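Local coordinates for extracellular solute-binding protein, family 1 (Bifidobacterium longum subsp. infantis ATCC 15697, PDB 3QUF) that probably captures a solute, likely a sugar or oligosaccharide, outside the cell and delivers it to an ABC transporter, as family 1 solute-binding proteins do, at residues A[92-97]-A[120-125]; A[201-204]-A[209-212]; A[241-246]-A[386-391]; A[282-287]-A[294-299]. All coordinates share one frame; numbering follows the deposited sequence.

Contact 1. Residues A[92-97]-A[120-125]; sequences DNRTDV and FALFQQ. With ACY (acetic acid), chain E.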
loop_
_atom_site.group_PDB
_atom_site.type_symbol
_atom_site.label_atom_id
_atom_site.label_comp_id
_atom_site.label_asym_id
_atom_site.label_seq_id
_atom_site.Cartn_x
_atom_site.Cartn_y
_atom_site.Cartn_z
ATOM N N ASP A 92 5.630 2.140 9.592
ATOM C CA ASP A 92 5.963 3.146 10.575
ATOM C C ASP A 92 7.329 2.971 11.260
ATOM O O ASP A 92 7.823 3.928 11.856
ATOM C CB ASP A 92 4.903 3.180 11.680
ATOM C CG ASP A 92 3.571 3.703 11.194
ATOM O OD1 ASP A 92 3.548 4.582 10.302
ATOM O OD2 ASP A 92 2.548 3.194 11.693
ATOM N N ASN A 93 7.924 1.777 11.236
ATOM C CA ASN A 93 9.208 1.596 11.910
ATOM C C ASN A 93 10.333 1.117 10.997
ATOM O O ASN A 93 11.460 0.912 11.479
ATOM C CB ASN A 93 9.062 0.652 13.127
ATOM C CG ASN A 93 8.982 -0.829 12.710
ATOM O OD1 ASN A 93 8.923 -1.116 11.536
ATOM N ND2 ASN A 93 9.013 -1.750 13.656
ATOM N N ARG A 94 10.070 0.947 9.700
ATOM C CA ARG A 94 11.046 0.206 8.863
ATOM C C ARG A 94 12.421 0.873 8.856
ATOM O O ARG A 94 13.440 0.184 9.056
ATOM C CB ARG A 94 10.552 -0.019 7.435
ATOM C CG ARG A 94 10.188 1.241 6.689
ATOM C CD ARG A 94 9.417 0.917 5.395
ATOM N NE ARG A 94 9.277 2.146 4.650
ATOM C CZ ARG A 94 10.215 2.693 3.859
ATOM N NH1 ARG A 94 11.407 2.137 3.666
ATOM N NH2 ARG A 94 9.999 3.892 3.319
ATOM N N THR A 95 12.480 2.189 8.674
ATOM C CA THR A 95 13.790 2.857 8.609
ATOM C C THR A 95 14.440 3.013 9.992
ATOM O O THR A 95 15.645 2.794 10.132
ATOM C CB THR A 95 13.712 4.147 7.829
ATOM O OG1 THR A 95 12.796 5.004 8.475
ATOM C CG2 THR A 95 13.272 3.888 6.413
ATOM N N ASP A 96 13.641 3.259 11.034
ATOM C CA ASP A 96 14.165 3.330 12.400
ATOM C C ASP A 96 14.824 2.019 12.805
ATOM O O ASP A 96 15.922 2.023 13.339
ATOM C CB ASP A 96 13.073 3.705 13.406
ATOM C CG ASP A 96 12.615 5.169 13.280
ATOM O OD1 ASP A 96 13.429 6.035 12.895
ATOM O OD2 ASP A 96 11.430 5.420 13.586
ATOM N N VAL A 97 14.162 0.897 12.526
ATOM C CA VAL A 97 14.756 -0.409 12.839
ATOM C C VAL A 97 16.007 -0.675 11.996
ATOM O O VAL A 97 17.023 -1.089 12.545
ATOM C CB VAL A 97 13.753 -1.533 12.707
ATOM C CG1 VAL A 97 14.424 -2.881 12.987
ATOM C CG2 VAL A 97 12.664 -1.294 13.747
ATOM N N PHE A 120 11.602 -5.251 -2.542
ATOM C CA PHE A 120 12.555 -5.134 -1.427
ATOM C C PHE A 120 13.010 -3.711 -1.178
ATOM O O PHE A 120 13.680 -3.459 -0.194
ATOM C CB PHE A 120 13.734 -6.067 -1.625
ATOM C CG PHE A 120 13.335 -7.515 -1.603
ATOM C CD1 PHE A 120 13.098 -8.151 -0.400
ATOM C CD2 PHE A 120 13.152 -8.222 -2.754
ATOM C CE1 PHE A 120 12.729 -9.493 -0.399
ATOM C CE2 PHE A 120 12.750 -9.566 -2.722
ATOM C CZ PHE A 120 12.549 -10.166 -1.549
ATOM N N ALA A 121 12.647 -2.764 -2.052
ATOM C CA ALA A 121 13.176 -1.416 -1.894
ATOM C C ALA A 121 12.838 -0.811 -0.532
ATOM O O ALA A 121 13.681 -0.128 0.052
ATOM C CB ALA A 121 12.598 -0.513 -2.998
ATOM N N LEU A 122 11.619 -1.040 -0.049
ATOM C CA LEU A 122 11.214 -0.491 1.242
ATOM C C LEU A 122 11.932 -1.192 2.426
ATOM O O LEU A 122 11.835 -0.730 3.579
ATOM C CB LEU A 122 9.710 -0.595 1.439
ATOM C CG LEU A 122 8.823 0.205 0.473
ATOM C CD1 LEU A 122 7.345 -0.043 0.771
ATOM C CD2 LEU A 122 9.162 1.733 0.562
ATOM N N PHE A 123 12.617 -2.291 2.153
ATOM C CA PHE A 123 13.269 -3.063 3.214
ATOM C C PHE A 123 14.782 -3.161 2.946
ATOM O O PHE A 123 15.437 -4.154 3.339
ATOM C CB PHE A 123 12.619 -4.436 3.299
ATOM C CG PHE A 123 11.133 -4.360 3.455
ATOM C CD1 PHE A 123 10.594 -4.042 4.678
ATOM C CD2 PHE A 123 10.283 -4.550 2.378
ATOM C CE1 PHE A 123 9.202 -3.944 4.856
ATOM C CE2 PHE A 123 8.902 -4.407 2.526
ATOM C CZ PHE A 123 8.355 -4.135 3.758
ATOM N N GLN A 124 15.295 -2.141 2.294
ATOM C CA GLN A 124 16.709 -2.034 1.990
ATOM C C GLN A 124 17.347 -0.776 2.556
ATOM O O GLN A 124 16.720 0.298 2.673
ATOM C CB GLN A 124 16.956 -2.109 0.470
ATOM C CG GLN A 124 16.859 -3.524 -0.069
ATOM C CD GLN A 124 16.781 -3.597 -1.571
ATOM O OE1 GLN A 124 16.557 -2.604 -2.248
ATOM N NE2 GLN A 124 16.975 -4.781 -2.090
ATOM N N GLN A 125 18.629 -0.889 2.889
ATOM C CA GLN A 125 19.434 0.225 3.399
ATOM C C GLN A 125 20.844 -0.029 2.953
ATOM O O GLN A 125 21.346 -1.147 3.095
ATOM C CB GLN A 125 19.379 0.296 4.913
ATOM C CG GLN A 125 20.172 1.390 5.608
ATOM C CD GLN A 125 19.950 1.280 7.100
ATOM O OE1 GLN A 125 18.951 1.774 7.577
ATOM N NE2 GLN A 125 20.786 0.500 7.788
HETATM C C ACY E . 10.127 4.965 9.884
HETATM O O ACY E . 9.937 6.119 10.363
HETATM O OXT ACY E . 10.799 4.096 10.484
HETATM C CH3 ACY E . 9.530 4.709 8.524
HETATM O O HOH W 1 13.753 2.023 2.080
#
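R94 and L122 carry this contact. The long side chain of R94 crosses that of L122 at a slant. CD2 of L122 sits over the centre of one face of the guanidinium, 3.6 Å from R94 CZ. CG2 of T95 lies over the opposite face, nearer the rim. The planar group is thus held between two methyls. Its NH1 turns to the backbone of 120-125. NH1 of R94 gives a hydrogen bond of 2.9 Å to O of L122. The bond is bent, 137° at the hydrogen, and the oxygen lies out of the guanidinium plane. Water 1 sits in that plane, 2.8 Å from R94 NH1. The water donates to O of A121 at 3.0 Å. The first torsion of R94 (chi1 57°) sets CG between the backbone N and carbonyl carbon. From there the chain runs extended to NE and reaches across to L122. NH2 of R94 and OG1 of T95 both bond to a third piece of chain, at O of N371 and O of P373.

An acetic acid molecule, probably present as acetate from the crystallisation liquor, lies at the start of helix 94-100. Its OXT accepts a hydrogen bond of 3.0 Å from N of D96 and a weak one from N of T95. Binding of a carboxylate oxygen by backbone NH groups in the first turn is typical of a helix N-terminus.

Contact 2. Residues A[201-204]-A[209-212]; sequences QGKS and ADIW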
loop_
_atom_site.group_PDB
_atom_site.type_symbol
_atom_site.label_atom_id
_atom_site.label_comp_id
_atom_site.label_asym_id
_atom_site.label_seq_id
_atom_site.Cartn_x
_atom_site.Cartn_y
_atom_site.Cartn_z
ATOM N N GLN A 201 7.655 7.532 -16.817
ATOM C CA GLN A 201 9.066 7.807 -17.015
ATOM C C GLN A 201 9.960 6.584 -16.904
ATOM O O GLN A 201 11.180 6.723 -16.978
ATOM C CB GLN A 201 9.555 8.799 -15.987
ATOM C CG GLN A 201 8.805 10.092 -15.948
ATOM C CD GLN A 201 9.339 10.976 -14.855
ATOM O OE1 GLN A 201 10.512 11.385 -14.884
ATOM N NE2 GLN A 201 8.500 11.317 -13.921
ATOM N N GLY A 202 9.391 5.408 -16.651
ATOM C CA GLY A 202 10.177 4.168 -16.500
ATOM C C GLY A 202 10.543 3.804 -15.069
ATOM O O GLY A 202 11.256 2.798 -14.810
ATOM N N LYS A 203 10.034 4.564 -14.114
ATOM C CA LYS A 203 10.318 4.264 -12.714
ATOM C C LYS A 203 9.516 3.080 -12.203
ATOM O O LYS A 203 8.454 2.782 -12.737
ATOM C CB LYS A 203 10.110 5.502 -11.818
ATOM C CG LYS A 203 11.067 6.673 -12.137
ATOM C CD LYS A 203 10.816 7.857 -11.183
ATOM C CE LYS A 203 11.931 8.939 -11.195
ATOM N NZ LYS A 203 13.262 8.430 -10.626
ATOM N N SER A 204 10.058 2.379 -11.206
ATOM C CA SER A 204 9.418 1.219 -10.584
ATOM C C SER A 204 9.794 1.167 -9.106
ATOM O O SER A 204 10.678 1.930 -8.666
ATOM C CB SER A 204 9.826 -0.092 -11.276
ATOM O OG SER A 204 11.247 -0.306 -11.225
ATOM N N ALA A 209 11.714 7.794 -4.769
ATOM C CA ALA A 209 13.099 7.742 -4.269
ATOM C C ALA A 209 13.988 8.946 -4.572
ATOM O O ALA A 209 14.925 9.189 -3.779
ATOM C CB ALA A 209 13.795 6.406 -4.676
ATOM N N ASP A 210 13.768 9.663 -5.664
ATOM C CA ASP A 210 14.544 10.909 -5.960
ATOM C C ASP A 210 14.325 11.926 -4.833
ATOM O O ASP A 210 15.278 12.607 -4.414
ATOM C CB ASP A 210 14.170 11.569 -7.299
ATOM C CG ASP A 210 14.696 10.802 -8.524
ATOM O OD1 ASP A 210 15.570 9.936 -8.340
ATOM O OD2 ASP A 210 14.250 11.090 -9.663
ATOM N N ILE A 211 13.091 12.030 -4.340
ATOM C CA ILE A 211 12.831 12.896 -3.186
ATOM C C ILE A 211 13.520 12.358 -1.937
ATOM O O ILE A 211 14.211 13.110 -1.224
ATOM C CB ILE A 211 11.336 13.159 -2.975
ATOM C CG1 ILE A 211 10.794 13.952 -4.161
ATOM C CG2 ILE A 211 11.075 13.937 -1.655
ATOM C CD1 ILE A 211 9.260 14.049 -4.211
ATOM N N TRP A 212 13.396 11.071 -1.671
ATOM C CA TRP A 212 13.953 10.528 -0.429
ATOM C C TRP A 212 15.467 10.705 -0.407
ATOM O O TRP A 212 16.045 10.983 0.636
ATOM C CB TRP A 212 13.626 9.064 -0.238
ATOM C CG TRP A 212 12.225 8.598 -0.463
ATOM C CD1 TRP A 212 11.884 7.411 -0.919
ATOM C CD2 TRP A 212 10.982 9.275 -0.123
ATOM N NE1 TRP A 212 10.530 7.271 -0.964
ATOM C CE2 TRP A 212 9.949 8.411 -0.471
ATOM C CE3 TRP A 212 10.667 10.535 0.407
ATOM C CZ2 TRP A 212 8.589 8.722 -0.278
ATOM C CZ3 TRP A 212 9.311 10.853 0.567
ATOM C CH2 TRP A 212 8.307 9.940 0.242
#
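K203 reaches D210 in a surface salt bridge from the loop after helix 188-199 to the short helix 209-212. The loop leaves the first helix through a Schellman motif. G202 is the residue with positive phi there (94°), where a side chain would run into the carbonyl oxygen of Q201.

From the backbone of K203, CB points toward helix 209-212. CG stands beside the backbone N, opposite the carbonyl carbon. CG and CD carry the side chain outward, still short of D210. The side chain also touches Y198 of helix 188-199. At CE the lysine first meets its partner, with OD2 of D210 3.5 Å away. The last torsion then bends the chain (chi4 -67°) and swings NZ to the carboxylate. NZ gives OD2 of D210 a hydrogen bond of 3.0 Å within the salt bridge. OD1 of D210 is farther from NZ, at 3.6 Å, so the grip is one-sided.

D210 comes from the second residue of its helix, with its CB directed back at the loop. Without the carboxylate, as with an alanine here, the ammonium of K203 would probably lose this charged mate and its end would be free to turn. The side chain of D210 also touches S216, in the loop that follows the helix. The two side chains meet obliquely, and NZ of K203 approaches OD2 of D210 from above the carboxylate, 55° out of its plane.

Contact 3. Residues A[241-246]-A[386-391]; sequences KSVGLS and QQQKIV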
loop_
_atom_site.group_PDB
_atom_site.type_symbol
_atom_site.label_atom_id
_atom_site.label_comp_id
_atom_site.label_asym_id
_atom_site.label_seq_id
_atom_site.Cartn_x
_atom_site.Cartn_y
_atom_site.Cartn_z
ATOM N N LYS A 241 -17.757 19.260 -1.682
ATOM C CA LYS A 241 -18.622 18.466 -0.811
ATOM C C LYS A 241 -17.992 17.149 -0.408
ATOM O O LYS A 241 -18.509 16.478 0.485
ATOM C CB LYS A 241 -19.992 18.218 -1.456
ATOM C CG LYS A 241 -20.029 17.164 -2.512
ATOM C CD LYS A 241 -21.373 17.134 -3.159
ATOM C CE LYS A 241 -21.419 16.161 -4.289
ATOM N NZ LYS A 241 -22.729 16.103 -4.959
ATOM N N SER A 242 -16.861 16.807 -1.032
ATOM C CA SER A 242 -16.112 15.619 -0.653
ATOM C C SER A 242 -15.217 15.841 0.572
ATOM O O SER A 242 -14.836 14.878 1.216
ATOM C CB SER A 242 -15.293 15.115 -1.854
ATOM O OG SER A 242 -14.990 13.747 -1.683
ATOM N N VAL A 243 -14.896 17.102 0.932
ATOM C CA VAL A 243 -14.043 17.324 2.106
ATOM C C VAL A 243 -14.824 17.025 3.355
ATOM O O VAL A 243 -15.949 17.521 3.514
ATOM C CB VAL A 243 -13.496 18.763 2.242
ATOM C CG1 VAL A 243 -12.710 18.895 3.575
ATOM C CG2 VAL A 243 -12.629 19.102 1.066
ATOM N N GLY A 244 -14.234 16.231 4.235
ATOM C CA GLY A 244 -14.845 15.883 5.509
ATOM C C GLY A 244 -15.599 14.557 5.453
ATOM O O GLY A 244 -15.958 14.006 6.491
ATOM N N LEU A 245 -15.861 14.042 4.258
ATOM C CA LEU A 245 -16.541 12.724 4.172
ATOM C C LEU A 245 -15.643 11.595 4.635
ATOM O O LEU A 245 -14.458 11.550 4.322
ATOM C CB LEU A 245 -17.042 12.430 2.763
ATOM C CG LEU A 245 -18.104 13.288 2.109
ATOM C CD1 LEU A 245 -18.504 12.636 0.781
ATOM C CD2 LEU A 245 -19.325 13.468 3.004
ATOM N N SER A 246 -16.214 10.645 5.355
ATOM C CA SER A 246 -15.507 9.422 5.723
ATOM C C SER A 246 -15.616 8.402 4.595
ATOM O O SER A 246 -16.430 8.564 3.705
ATOM C CB SER A 246 -16.126 8.804 6.958
ATOM O OG SER A 246 -17.472 8.437 6.705
ATOM N N GLN A 386 -2.837 19.663 3.004
ATOM C CA GLN A 386 -2.639 20.357 1.736
ATOM C C GLN A 386 -3.648 19.901 0.693
ATOM O O GLN A 386 -4.166 20.724 -0.072
ATOM C CB GLN A 386 -1.220 20.148 1.201
ATOM C CG GLN A 386 -0.105 20.678 2.098
ATOM C CD GLN A 386 -0.305 22.100 2.495
ATOM O OE1 GLN A 386 -0.579 22.952 1.660
ATOM N NE2 GLN A 386 -0.164 22.382 3.769
ATOM N N GLN A 387 -3.956 18.598 0.647
ATOM C CA GLN A 387 -4.850 18.118 -0.398
ATOM C C GLN A 387 -6.248 18.705 -0.200
ATOM O O GLN A 387 -6.948 19.072 -1.169
ATOM C CB GLN A 387 -4.860 16.593 -0.472
ATOM C CG GLN A 387 -5.644 15.890 0.561
ATOM C CD GLN A 387 -5.303 14.388 0.609
ATOM O OE1 GLN A 387 -4.463 13.903 -0.157
ATOM N NE2 GLN A 387 -5.945 13.661 1.546
ATOM N N GLN A 388 -6.666 18.807 1.065
ATOM C CA GLN A 388 -7.953 19.411 1.355
ATOM C C GLN A 388 -7.993 20.900 0.910
ATOM O O GLN A 388 -8.973 21.357 0.306
ATOM C CB GLN A 388 -8.295 19.242 2.835
ATOM C CG GLN A 388 -8.572 17.816 3.307
ATOM C CD GLN A 388 -8.680 17.701 4.820
ATOM O OE1 GLN A 388 -8.673 18.710 5.510
ATOM N NE2 GLN A 388 -8.790 16.484 5.343
ATOM N N LYS A 389 -6.918 21.644 1.170
ATOM C CA LYS A 389 -6.839 23.048 0.747
ATOM C C LYS A 389 -6.849 23.193 -0.776
ATOM O O LYS A 389 -7.395 24.143 -1.309
ATOM C CB LYS A 389 -5.592 23.723 1.311
ATOM C CG LYS A 389 -5.659 23.883 2.800
ATOM C CD LYS A 389 -4.389 24.532 3.428
ATOM C CE LYS A 389 -4.323 24.197 4.925
ATOM N NZ LYS A 389 -3.004 24.460 5.603
ATOM N N ILE A 390 -6.226 22.252 -1.482
ATOM C CA ILE A 390 -6.281 22.288 -2.952
ATOM C C ILE A 390 -7.704 22.091 -3.423
ATOM O O ILE A 390 -8.189 22.852 -4.290
ATOM C CB ILE A 390 -5.423 21.217 -3.608
ATOM C CG1 ILE A 390 -3.949 21.536 -3.465
ATOM C CG2 ILE A 390 -5.826 21.036 -5.118
ATOM C CD1 ILE A 390 -3.065 20.354 -3.772
ATOM N N VAL A 391 -8.395 21.100 -2.860
ATOM C CA VAL A 391 -9.759 20.782 -3.307
ATOM C C VAL A 391 -10.659 21.994 -3.074
ATOM O O VAL A 391 -11.475 22.347 -3.940
ATOM C CB VAL A 391 -10.322 19.540 -2.618
ATOM C CG1 VAL A 391 -11.813 19.353 -2.955
ATOM C CG2 VAL A 391 -9.523 18.297 -3.058
#
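A type II beta turn from S242 to L245 packs against the last turns of helix 376-391. V243 is the second residue of the turn and faces the helix. Its two methyls divide the work. CG2 of V243 meets CG1 of V391 at 4.1 Å, and CG1 of V243 lies 4.3 Å from CG of Q388. The two valine side chains run antiparallel past one another. With CG1 of V243 anti to the backbone N (chi1 175°), that methyl is turned to Q388 and CG2 to V391. No hydrogen bond joins the two segments, and the distances indicate easy van der Waals contact. Q388 offers only its aliphatic part to V243. Its amide NE2 goes on to O of F182. G244 follows at positive phi (95°), as a type II turn expects at its third position. The closing bond, from L245 N to S242 O, is weak at 3.3 Å.

The turn lies in the connection from helix 223-234 to helix 247-255. OG of S242 bonds to N of E180, and O of G244 to ND2 of N183, which tie it to the 179-183 region. V391 also touches W229 of helix 223-234, while I390 packs against both that helix and A400 of helix 397-408.

Contact 4. Residues A[282-287]-A[294-299]; sequences APFPAY and WINGGP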
loop_
_atom_site.group_PDB
_atom_site.type_symbol
_atom_site.label_atom_id
_atom_site.label_comp_id
_atom_site.label_asym_id
_atom_site.label_seq_id
_atom_site.Cartn_x
_atom_site.Cartn_y
_atom_site.Cartn_z
ATOM N N ALA A 282 -11.468 -0.514 -12.153
ATOM C CA ALA A 282 -10.492 -0.030 -13.116
ATOM C C ALA A 282 -9.275 0.489 -12.384
ATOM O O ALA A 282 -9.396 0.938 -11.248
ATOM C CB ALA A 282 -11.108 1.107 -13.928
ATOM N N PRO A 283 -8.085 0.419 -13.015
ATOM C CA PRO A 283 -6.970 1.140 -12.438
ATOM C C PRO A 283 -7.222 2.650 -12.485
ATOM O O PRO A 283 -8.175 3.122 -13.143
ATOM C CB PRO A 283 -5.802 0.771 -13.376
ATOM C CG PRO A 283 -6.457 0.583 -14.695
ATOM C CD PRO A 283 -7.813 -0.024 -14.396
ATOM N N PHE A 284 -6.389 3.416 -11.803
ATOM C CA PHE A 284 -6.533 4.858 -11.872
ATOM C C PHE A 284 -6.159 5.358 -13.262
ATOM O O PHE A 284 -5.278 4.781 -13.919
ATOM C CB PHE A 284 -5.685 5.546 -10.826
ATOM C CG PHE A 284 -6.099 5.211 -9.434
ATOM C CD1 PHE A 284 -7.181 5.830 -8.838
ATOM C CD2 PHE A 284 -5.438 4.216 -8.742
ATOM C CE1 PHE A 284 -7.597 5.459 -7.562
ATOM C CE2 PHE A 284 -5.848 3.838 -7.478
ATOM C CZ PHE A 284 -6.921 4.474 -6.882
ATOM N N PRO A 285 -6.820 6.412 -13.726
ATOM C CA PRO A 285 -6.440 6.981 -15.011
ATOM C C PRO A 285 -4.987 7.423 -15.047
ATOM O O PRO A 285 -4.419 7.841 -14.042
ATOM C CB PRO A 285 -7.349 8.197 -15.152
ATOM C CG PRO A 285 -8.479 7.962 -14.188
ATOM C CD PRO A 285 -7.844 7.222 -13.063
ATOM N N ALA A 286 -4.384 7.298 -16.213
ATOM C CA ALA A 286 -3.005 7.686 -16.382
ATOM C C ALA A 286 -2.809 9.203 -16.354
ATOM O O ALA A 286 -3.670 9.982 -16.770
ATOM C CB ALA A 286 -2.461 7.134 -17.713
ATOM N N TYR A 287 -1.626 9.600 -15.934
ATOM C CA TYR A 287 -1.199 10.996 -16.031
ATOM C C TYR A 287 -1.201 11.512 -17.468
ATOM O O TYR A 287 -1.691 12.588 -17.705
ATOM C CB TYR A 287 0.162 11.106 -15.407
ATOM C CG TYR A 287 0.814 12.449 -15.452
ATOM C CD1 TYR A 287 0.422 13.458 -14.573
ATOM C CD2 TYR A 287 1.877 12.689 -16.304
ATOM C CE1 TYR A 287 1.048 14.695 -14.584
ATOM C CE2 TYR A 287 2.543 13.930 -16.302
ATOM C CZ TYR A 287 2.101 14.919 -15.444
ATOM O OH TYR A 287 2.758 16.136 -15.394
ATOM N N TRP A 294 -1.882 2.977 -13.169
ATOM C CA TRP A 294 -1.380 2.310 -11.964
ATOM C C TRP A 294 -2.544 2.035 -11.003
ATOM O O TRP A 294 -3.613 2.618 -11.111
ATOM C CB TRP A 294 -0.311 3.174 -11.270
ATOM C CG TRP A 294 1.016 3.101 -11.965
ATOM C CD1 TRP A 294 1.267 3.481 -13.239
ATOM C CD2 TRP A 294 2.215 2.534 -11.472
ATOM N NE1 TRP A 294 2.546 3.173 -13.593
ATOM C CE2 TRP A 294 3.171 2.611 -12.518
ATOM C CE3 TRP A 294 2.589 1.942 -10.265
ATOM C CZ2 TRP A 294 4.476 2.151 -12.368
ATOM C CZ3 TRP A 294 3.880 1.518 -10.115
ATOM C CH2 TRP A 294 4.810 1.590 -11.195
ATOM N N ILE A 295 -2.299 1.148 -10.041
ATOM C CA ILE A 295 -3.209 0.940 -8.925
ATOM C C ILE A 295 -2.507 1.354 -7.638
ATOM O O ILE A 295 -1.298 1.594 -7.596
ATOM C CB ILE A 295 -3.758 -0.504 -8.859
ATOM C CG1 ILE A 295 -2.648 -1.505 -8.544
ATOM C CG2 ILE A 295 -4.489 -0.843 -10.155
ATOM C CD1 ILE A 295 -3.094 -2.934 -8.417
ATOM N N ASN A 296 -3.287 1.496 -6.587
ATOM C CA ASN A 296 -2.717 1.666 -5.279
ATOM C C ASN A 296 -2.278 0.289 -4.750
ATOM O O ASN A 296 -2.915 -0.744 -4.979
ATOM C CB ASN A 296 -3.748 2.175 -4.246
ATOM C CG ASN A 296 -4.270 3.616 -4.467
ATOM O OD1 ASN A 296 -5.333 3.957 -3.909
ATOM N ND2 ASN A 296 -3.576 4.455 -5.235
ATOM N N GLY A 297 -1.252 0.288 -3.920
ATOM C CA GLY A 297 -0.927 -0.911 -3.178
ATOM C C GLY A 297 0.429 -0.815 -2.529
ATOM O O GLY A 297 1.206 0.123 -2.752
ATOM N N GLY A 298 0.714 -1.804 -1.704
ATOM C CA GLY A 298 1.993 -1.840 -1.011
ATOM C C GLY A 298 2.131 -3.136 -0.251
ATOM O O GLY A 298 1.168 -3.916 -0.161
ATOM N N PRO A 299 3.339 -3.401 0.285
ATOM C CA PRO A 299 3.577 -4.595 1.036
ATOM C C PRO A 299 2.825 -4.564 2.381
ATOM O O PRO A 299 2.778 -3.530 3.041
ATOM C CB PRO A 299 5.109 -4.564 1.238
ATOM C CG PRO A 299 5.397 -3.101 1.409
ATOM C CD PRO A 299 4.513 -2.500 0.314
HETATM O O HOH W 2 -2.657 5.794 -12.653
#
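F284 supplies the closely packed part of this buried contact, against N296. The two side chains run at about a right angle, while the ring and amide planes are tilted by 32°. CE2 of F284 comes within 3.3 Å of ND2 of N296, and CZ of F284 within 3.4 Å of OD1. The torsion chi1 of -64° brings the ring beside the strand, with O of W294 and CA of I295 at its edge. F284 N gives O of W294 a hydrogen bond of 3.0 Å that arrives nearly along the C=O axis. CB of P283 adds apolar contact with CG2 of I295 at 3.8 Å.

Farther along 282-287 the fit is looser. There a water accepts from N of W294 at 3.0 Å and lies 3.0 Å from O of P285, a possible acceptor.

A leucine in place of F284 would probably open a gap beside the N296 amide and lose its packing against the ring.

The amide has firm polar partners elsewhere: OD1 bonds to NE of R263, and ND2 to O of G188. The chemistry thus implies a division of labour, in which polar bonds fix the rotation of the amide and the phenylalanine fills the space alongside it.

The four contacts are spread over a single chain of a solute-binding protein of family 1. Contact 4 is the most central, its centre about 10 Å from the centre of the chain, and it touches two others. P299, at the end of its strand segment, packs against L122 and F123 of contact 1, with L122 CD1 3.7 Å from P299 CG. W294 CZ2 lies 4.0 Å from K203 O of contact 2. Contacts 1 and 2 do not touch: their nearest atoms are about 5 Å apart. Contact 3 stands off from the rest, its nearest atoms about 11 Å from contact 4. The acetic acid of contact 1 is probably a crystallisation molecule, so it gives no evidence for where the solute binds.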